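Local coordinates for peptide ABC transporter, peptide-binding protein (Enterococcus faecalis, PDB 3O6P) that probably binds peptides outside the cell and delivers them to an ABC importer, this chain being one piece of that longer solute-binding protein, at residues G64-F68 / A69-G73; T80-A83 / K84-W87; F138-R141 / L142-N146. All blocks are in the same frame, centred on the assembly; numbering follows the deposited sequence.

Overall arrangement
The three contacts come in series along one chain, a piece of a family 5 solute-binding protein. Contact 1 (64-73) runs from a loop into the short helix 68-72, whereas contacts 2 and 3 each lie within one helix. Contact 2 (80-87) opens the next helix, 80-94; its centre is about 29 Å from that of contact 1, with nearest atoms about 14 Å apart. Contact 3 (138-146) lies on helix 138-147, after strand 129-136 at one outer side of the five-stranded mixed sheet. It sits across the chain's centre from contact 1; its centre is about 34 Å from that of contact 1 and about 31 Å from that of contact 2. None touches another: they are separate local units on the periphery.

Contact 1: residues G64-F68 / A69-G73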
loop_
_atom_site.group_PDB
_atom_site.type_symbol
_atom_site.label_atom_id
_atom_site.label_comp_id
_atom_site.label_asym_id
_atom_site.label_seq_id
_atom_site.Cartn_x
_atom_site.Cartn_y
_atom_site.Cartn_z
ATOM N N GLY A 64 20.597 -15.638 -10.330
ATOM C CA GLY A 64 20.210 -16.873 -9.634
ATOM C C GLY A 64 18.703 -17.108 -9.659
ATOM O O GLY A 64 17.981 -16.494 -10.446
ATOM N N GLY A 65 18.214 -17.995 -8.797
ATOM C CA GLY A 65 16.792 -18.359 -8.811
ATOM C C GLY A 65 15.960 -17.718 -7.710
ATOM O O GLY A 65 14.949 -18.291 -7.275
ATOM N N LYS A 66 16.354 -16.528 -7.266
ATOM C CA LYS A 66 15.761 -15.964 -6.048
ATOM C C LYS A 66 14.552 -15.096 -6.314
ATOM O O LYS A 66 14.535 -14.285 -7.240
ATOM C CB LYS A 66 16.793 -15.209 -5.229
ATOM C CG LYS A 66 17.961 -16.083 -4.779
ATOM C CD LYS A 66 19.070 -15.251 -4.121
ATOM C CE LYS A 66 19.768 -14.307 -5.118
ATOM N NZ LYS A 66 20.417 -15.048 -6.246
ATOM N N ASP A 67 13.530 -15.284 -5.492
ATOM C CA ASP A 67 12.303 -14.542 -5.654
ATOM C C ASP A 67 12.479 -13.086 -5.231
ATOM O O ASP A 67 13.104 -12.813 -4.208
ATOM C CB ASP A 67 11.204 -15.183 -4.815
ATOM C CG ASP A 67 9.871 -14.510 -5.011
ATOM O OD1 ASP A 67 9.406 -14.392 -6.170
ATOM O OD2 ASP A 67 9.281 -14.101 -4.012
ATOM N N PHE A 68 11.920 -12.161 -6.009
ATOM C CA PHE A 68 11.955 -10.738 -5.651
ATOM C C PHE A 68 11.454 -10.487 -4.233
ATOM O O PHE A 68 12.087 -9.757 -3.469
ATOM C CB PHE A 68 11.109 -9.902 -6.616
ATOM C CG PHE A 68 11.227 -8.414 -6.388
ATOM C CD1 PHE A 68 12.239 -7.668 -7.000
ATOM C CD2 PHE A 68 10.323 -7.759 -5.553
ATOM C CE1 PHE A 68 12.347 -6.282 -6.775
ATOM C CE2 PHE A 68 10.415 -6.390 -5.320
ATOM C CZ PHE A 68 11.432 -5.647 -5.938
ATOM N N ALA A 69 10.287 -11.035 -3.898
ATOM C CA ALA A 69 9.693 -10.772 -2.573
ATOM C C ALA A 69 10.567 -11.320 -1.443
ATOM O O ALA A 69 10.721 -10.672 -0.404
ATOM C CB ALA A 69 8.267 -11.319 -2.485
ATOM N N LYS A 70 11.152 -12.500 -1.645
ATOM C CA LYS A 70 12.033 -13.076 -0.626
ATOM C C LYS A 70 13.284 -12.215 -0.422
ATOM O O LYS A 70 13.712 -11.983 0.714
ATOM C CB LYS A 70 12.417 -14.518 -0.965
ATOM C CG LYS A 70 11.277 -15.497 -0.928
ATOM C CD LYS A 70 11.745 -16.846 -1.482
ATOM C CE LYS A 70 10.744 -17.963 -1.230
ATOM N NZ LYS A 70 11.423 -19.303 -1.222
ATOM N N GLU A 71 13.860 -11.743 -1.524
ATOM C CA GLU A 71 15.039 -10.889 -1.466
ATOM C C GLU A 71 14.753 -9.542 -0.800
ATOM O O GLU A 71 15.592 -9.019 -0.060
ATOM C CB GLU A 71 15.619 -10.672 -2.865
ATOM C CG GLU A 71 16.462 -11.820 -3.361
ATOM C CD GLU A 71 17.292 -11.435 -4.569
ATOM O OE1 GLU A 71 16.833 -11.708 -5.691
ATOM O OE2 GLU A 71 18.386 -10.848 -4.406
ATOM N N ALA A 72 13.570 -8.988 -1.066
ATOM C CA ALA A 72 13.200 -7.691 -0.532
ATOM C C ALA A 72 12.949 -7.796 0.969
ATOM O O ALA A 72 13.179 -6.841 1.702
ATOM C CB ALA A 72 11.953 -7.132 -1.262
ATOM N N GLY A 73 12.509 -8.962 1.420
ATOM C CA GLY A 73 11.955 -9.091 2.789
ATOM C C GLY A 73 10.574 -8.443 2.938
ATOM O O GLY A 73 9.999 -7.934 1.979
#
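Asp67 reaches its carboxylate forward to the first turn of helix 68-72, where Ala69 and Lys70 present their backbone N-H groups. Followed outward, its CB meets the aliphatic stem of Lys70, lying 3.8 Å from Lys70 CD. A chi1 of -176° brings CG beside the carbonyl carbon, from where OD2 faces the N-H groups. OD2 takes two weak hydrogen bonds, from Ala69 N at 3.2 Å and from Lys70 N at 3.4 Å, and also lies against the Ala69 methyl. The other oxygen, OD1, turns to a weak bond from the backbone N of Asp57. This is an N-cap: the aspartate accepts from N-H groups that have no preceding helical turn to serve them, and its negative charge at the helix start is probably stabilised by the helix dipole. Regular i to i+4 bonds follow, Glu71 N to Asp67 O at 3.0 Å and Ala72 N to Phe68 O at 2.9 Å. The side chains of Lys66 and Glu71 cross at about a right angle. In the conformer of Glu71 described, aliphatic carbons of Lys66 lie against the carboxylate, Lys66 CB 3.5 Å from Glu71 OE1, while Lys66 NZ stays 4.9 Å from Glu71 OE1 and forms a long, weak ion pair with Asp61 OD1. Glu71 OE1 instead accepts from the indole NE1 of Trp206. Phe68 directs its ring toward helix 202-218, stacking edge-to-face with Trp206; within the turn, Phe68 CE2 comes 4.4 Å from Ala72 CB. Gly73 ends the short helix with a positive phi of 72°.

Contact 2: residues T80-A83 / K84-W87; sequences TKKA and KEYW
Tyr86 lays one edge of its ring beside the carbonyl oxygen of Lys82, one turn earlier, with CD1 3.2 Å from Lys82 O. That oxygen lies near the ring plane, so the aromatic C-H edge, not the face, meets it; the same oxygen accepts from Tyr86 N at 2.9 Å. Tyr86 and Lys84 share one orientation, each with CG on the side of its backbone N and over the preceding turn (chi1 -82° for the tyrosine). Lys84 thus brings its CG 3.3 Å from Thr80 O, before the chain bends at its last torsion and NZ bonds to Ala125 O. Outward, Tyr86 meets Tyr31 of helix 23-31 edge-to-face and has a cation-pi contact with Lys89. Trp87 contrasts with both: its CG is anti to the nitrogen (chi1 167°), carrying the indole away from that turn to Leu126 and Ile96, with NE1 bonded to Asp127 O. Leu126 also belongs to the sodium site, and the Trp87 side chain is about 7 Å from the ion. Residues 80-87 form the first two turns of an amphipathic alpha-helix, with Ala83 and Trp87 buried and Lys81 and Lys82 exposed.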
loop_
_atom_site.group_PDB
_atom_site.type_symbol
_atom_site.label_atom_id
_atom_site.label_comp_id
_atom_site.label_asym_id
_atom_site.label_seq_id
_atom_site.Cartn_x
_atom_site.Cartn_y
_atom_site.Cartn_z
ATOM N N THR A 80 -1.214 -4.619 17.244
ATOM C CA THR A 80 -1.986 -3.451 17.686
ATOM C C THR A 80 -1.301 -2.664 18.782
ATOM O O THR A 80 -1.599 -1.481 18.912
ATOM C CB THR A 80 -3.482 -3.723 18.068
ATOM O OG1 THR A 80 -3.528 -4.586 19.209
ATOM C CG2 THR A 80 -4.260 -4.328 16.894
ATOM N N LYS A 81 -0.398 -3.287 19.560
ATOM C CA LYS A 81 0.423 -2.513 20.536
ATOM C C LYS A 81 1.289 -1.488 19.789
ATOM O O LYS A 81 1.332 -0.285 20.150
ATOM C CB LYS A 81 1.306 -3.437 21.399
ATOM C CG LYS A 81 2.116 -2.698 22.454
ATOM C CD LYS A 81 2.736 -3.645 23.486
ATOM C CE LYS A 81 3.620 -2.868 24.474
ATOM N NZ LYS A 81 3.933 -3.664 25.697
ATOM N N LYS A 82 1.938 -1.958 18.717
ATOM C CA LYS A 82 2.679 -1.058 17.857
ATOM C C LYS A 82 1.784 -0.053 17.132
ATOM O O LYS A 82 2.159 1.117 17.012
ATOM C CB LYS A 82 3.592 -1.801 16.886
ATOM C CG LYS A 82 4.798 -2.483 17.607
ATOM C CD LYS A 82 5.834 -3.035 16.604
ATOM C CE LYS A 82 7.241 -3.198 17.238
ATOM N NZ LYS A 82 8.304 -3.575 16.218
ATOM N N ALA A 83 0.600 -0.470 16.669
ATOM C CA ALA A 83 -0.319 0.501 16.062
ATOM C C ALA A 83 -0.579 1.691 17.004
ATOM O O ALA A 83 -0.491 2.842 16.598
ATOM C CB ALA A 83 -1.648 -0.167 15.652
ATOM N N LYS A 84 -0.896 1.385 18.270
ATOM C CA LYS A 84 -1.142 2.415 19.261
ATOM C C LYS A 84 0.075 3.308 19.480
ATOM O O LYS A 84 -0.062 4.540 19.576
ATOM C CB LYS A 84 -1.577 1.765 20.574
ATOM C CG LYS A 84 -2.984 1.147 20.436
ATOM C CD LYS A 84 -3.380 0.333 21.645
ATOM C CE LYS A 84 -4.723 -0.363 21.400
ATOM N NZ LYS A 84 -5.862 0.602 21.503
ATOM N N GLU A 85 1.257 2.703 19.566
ATOM C CA GLU A 85 2.479 3.472 19.818
ATOM C C GLU A 85 2.753 4.435 18.651
ATOM O O GLU A 85 3.087 5.614 18.851
ATOM C CB GLU A 85 3.660 2.514 19.956
ATOM C CG GLU A 85 4.998 3.215 20.144
ATOM C CD GLU A 85 6.206 2.289 19.996
ATOM O OE1 GLU A 85 6.055 1.132 19.526
ATOM O OE2 GLU A 85 7.330 2.737 20.326
ATOM N N TYR A 86 2.618 3.929 17.432
ATOM C CA TYR A 86 2.884 4.763 16.254
ATOM C C TYR A 86 1.862 5.880 16.084
ATOM O O TYR A 86 2.205 6.976 15.637
ATOM C CB TYR A 86 2.983 3.882 15.000
ATOM C CG TYR A 86 4.363 3.272 14.876
ATOM C CD1 TYR A 86 4.842 2.358 15.836
ATOM C CD2 TYR A 86 5.225 3.661 13.856
ATOM C CE1 TYR A 86 6.124 1.819 15.732
ATOM C CE2 TYR A 86 6.500 3.111 13.740
ATOM C CZ TYR A 86 6.940 2.200 14.675
ATOM O OH TYR A 86 8.209 1.674 14.553
ATOM N N TRP A 87 0.607 5.620 16.451
ATOM C CA TRP A 87 -0.391 6.662 16.414
ATOM C C TRP A 87 -0.090 7.738 17.475
ATOM O O TRP A 87 -0.232 8.939 17.194
ATOM C CB TRP A 87 -1.787 6.049 16.583
ATOM C CG TRP A 87 -2.959 6.988 16.878
ATOM C CD1 TRP A 87 -3.875 6.850 17.880
ATOM C CD2 TRP A 87 -3.367 8.136 16.122
ATOM N NE1 TRP A 87 -4.820 7.851 17.800
ATOM C CE2 TRP A 87 -4.524 8.657 16.738
ATOM C CE3 TRP A 87 -2.863 8.781 14.988
ATOM C CZ2 TRP A 87 -5.186 9.807 16.260
ATOM C CZ3 TRP A 87 -3.531 9.924 14.515
ATOM C CH2 TRP A 87 -4.677 10.415 15.144
#

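Contact 3: residues F138-R141 / L142-N146; sequences FSVR and LDRSN
Arg141 and Ser145 are joined by two hydrogen bonds to a single carbonyl. Arg141 O accepts from the backbone N of Ser145 at 2.9 Å and from its hydroxyl OG at 2.7 Å, the two donors arriving from opposite faces of the carbonyl plane. The hydroxyl can reach back because a chi1 of -69° sets OG over the preceding turn; a buried polar side chain is thereby satisfied within its own helix. A water extends this link, donating to Ser145 OG at 3.3 Å and accepting a weak bond from Arg141 NH1, which the bend at the third torsion of Arg141 brings round to it. The remaining backbone bonds follow the regular i to i+4 pattern of an alpha-helix, with Arg144 N to Val140 O nearly straight at 173°. Helix 138-147 is the helix of a beta-alpha-beta crossover from strand 129-136 to strand 152-158, passing over strand 99-106 between them; Arg141 and Ser145 turn toward strands 99-106 and 152-158, while Phe138, Val140 and Leu142 lie on more exposed positions. In aliphatic side-chain packing, Val140 and Arg144, in the conformer described, run side by side in the same direction, Val140 CG1 lying 3.8 Å from Arg144 CD. Phe138 CE2 and Leu142 CD2 approach more loosely, at 4.2 Å, the methyl meeting the ring obliquely. Charged groups look beyond the two segments: Asp143 OD1 makes a salt bridge with Lys147 NZ one turn on, and in the same conformer Arg144 NE bonds to the backbone oxygen of Asp149.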
loop_
_atom_site.group_PDB
_atom_site.type_symbol
_atom_site.label_atom_id
_atom_site.label_comp_id
_atom_site.label_asym_id
_atom_site.label_seq_id
_atom_site.Cartn_x
_atom_site.Cartn_y
_atom_site.Cartn_z
ATOM N N PHE A 138 -17.378 1.431 -10.112
ATOM C CA PHE A 138 -16.060 1.643 -10.692
ATOM C C PHE A 138 -15.801 3.058 -11.229
ATOM O O PHE A 138 -14.772 3.662 -10.893
ATOM C CB PHE A 138 -15.831 0.618 -11.801
ATOM C CG PHE A 138 -14.478 0.703 -12.416
ATOM C CD1 PHE A 138 -13.395 0.125 -11.768
ATOM C CD2 PHE A 138 -14.284 1.335 -13.652
ATOM C CE1 PHE A 138 -12.127 0.171 -12.318
ATOM C CE2 PHE A 138 -13.000 1.419 -14.203
ATOM C CZ PHE A 138 -11.926 0.830 -13.535
ATOM N N SER A 139 -16.685 3.586 -12.067
ATOM C CA SER A 139 -16.370 4.886 -12.671
ATOM C C SER A 139 -16.305 5.988 -11.625
ATOM O O SER A 139 -15.525 6.907 -11.757
ATOM C CB SER A 139 -17.316 5.245 -13.808
ATOM O OG SER A 139 -18.593 5.420 -13.280
ATOM N N VAL A 140 -17.114 5.886 -10.581
ATOM C CA VAL A 140 -17.042 6.842 -9.469
ATOM C C VAL A 140 -15.746 6.703 -8.676
ATOM O O VAL A 140 -15.095 7.715 -8.334
ATOM C CB VAL A 140 -18.286 6.728 -8.555
ATOM C CG1 VAL A 140 -18.124 7.589 -7.263
ATOM C CG2 VAL A 140 -19.553 7.101 -9.358
ATOM N N ARG A 141 -15.365 5.470 -8.346
ATOM C CA ARG A 141 -14.113 5.261 -7.618
ATOM C C ARG A 141 -12.946 5.815 -8.410
ATOM O O ARG A 141 -12.048 6.447 -7.849
ATOM C CB ARG A 141 -13.894 3.770 -7.340
ATOM C CG ARG A 141 -12.582 3.473 -6.632
ATOM C CD ARG A 141 -12.622 2.132 -5.903
ATOM N NE ARG A 141 -12.962 1.008 -6.776
ATOM C CZ ARG A 141 -12.078 0.317 -7.489
ATOM N NH1 ARG A 141 -10.780 0.628 -7.433
ATOM N NH2 ARG A 141 -12.489 -0.708 -8.239
ATOM N N LEU A 142 -12.966 5.584 -9.722
ATOM C CA LEU A 142 -11.869 6.039 -10.566
ATOM C C LEU A 142 -11.801 7.565 -10.578
ATOM O O LEU A 142 -10.724 8.168 -10.412
ATOM C CB LEU A 142 -12.070 5.521 -11.995
ATOM C CG LEU A 142 -11.054 5.973 -13.052
ATOM C CD1 LEU A 142 -9.614 5.741 -12.578
ATOM C CD2 LEU A 142 -11.314 5.290 -14.405
ATOM N N ASP A 143 -12.950 8.192 -10.795
ATOM C CA ASP A 143 -13.008 9.654 -10.859
ATOM C C ASP A 143 -12.565 10.308 -9.551
ATOM O O ASP A 143 -11.728 11.226 -9.570
ATOM C CB ASP A 143 -14.416 10.108 -11.220
ATOM C CG ASP A 143 -14.501 11.584 -11.422
ATOM O OD1 ASP A 143 -13.851 12.108 -12.350
ATOM O OD2 ASP A 143 -15.228 12.217 -10.646
ATOM N N ARG A 144 -13.103 9.833 -8.427
ATOM C CA ARG A 144 -12.736 10.384 -7.130
ATOM C C ARG A 144 -11.256 10.138 -6.819
ATOM O O ARG A 144 -10.595 10.999 -6.238
ATOM C CB ARG A 144 -13.612 9.793 -6.033
ATOM C CG ARG A 144 -15.069 10.285 -6.099
ATOM C CD ARG A 144 -15.928 9.715 -4.993
ATOM N NE ARG A 144 -15.372 10.000 -3.680
ATOM C CZ ARG A 144 -16.024 9.831 -2.541
ATOM N NH1 ARG A 144 -17.281 9.409 -2.551
ATOM N NH2 ARG A 144 -15.416 10.099 -1.391
ATOM N N SER A 145 -10.740 8.985 -7.234
ATOM C CA SER A 145 -9.324 8.632 -6.996
ATOM C C SER A 145 -8.421 9.602 -7.743
ATOM O O SER A 145 -7.421 10.106 -7.205
ATOM C CB SER A 145 -9.028 7.174 -7.416
ATOM O OG SER A 145 -9.694 6.305 -6.530
ATOM N N ASN A 146 -8.771 9.911 -8.986
ATOM C CA ASN A 146 -7.965 10.848 -9.755
ATOM C C ASN A 146 -7.993 12.243 -9.165
ATOM O O ASN A 146 -6.961 12.903 -9.028
ATOM C CB ASN A 146 -8.443 10.907 -11.193
ATOM C CG ASN A 146 -7.861 9.812 -12.021
ATOM O OD1 ASN A 146 -6.715 9.427 -11.812
ATOM N ND2 ASN A 146 -8.632 9.297 -12.966
HETATM O O HOH W 1 -8.730 3.206 -6.893
#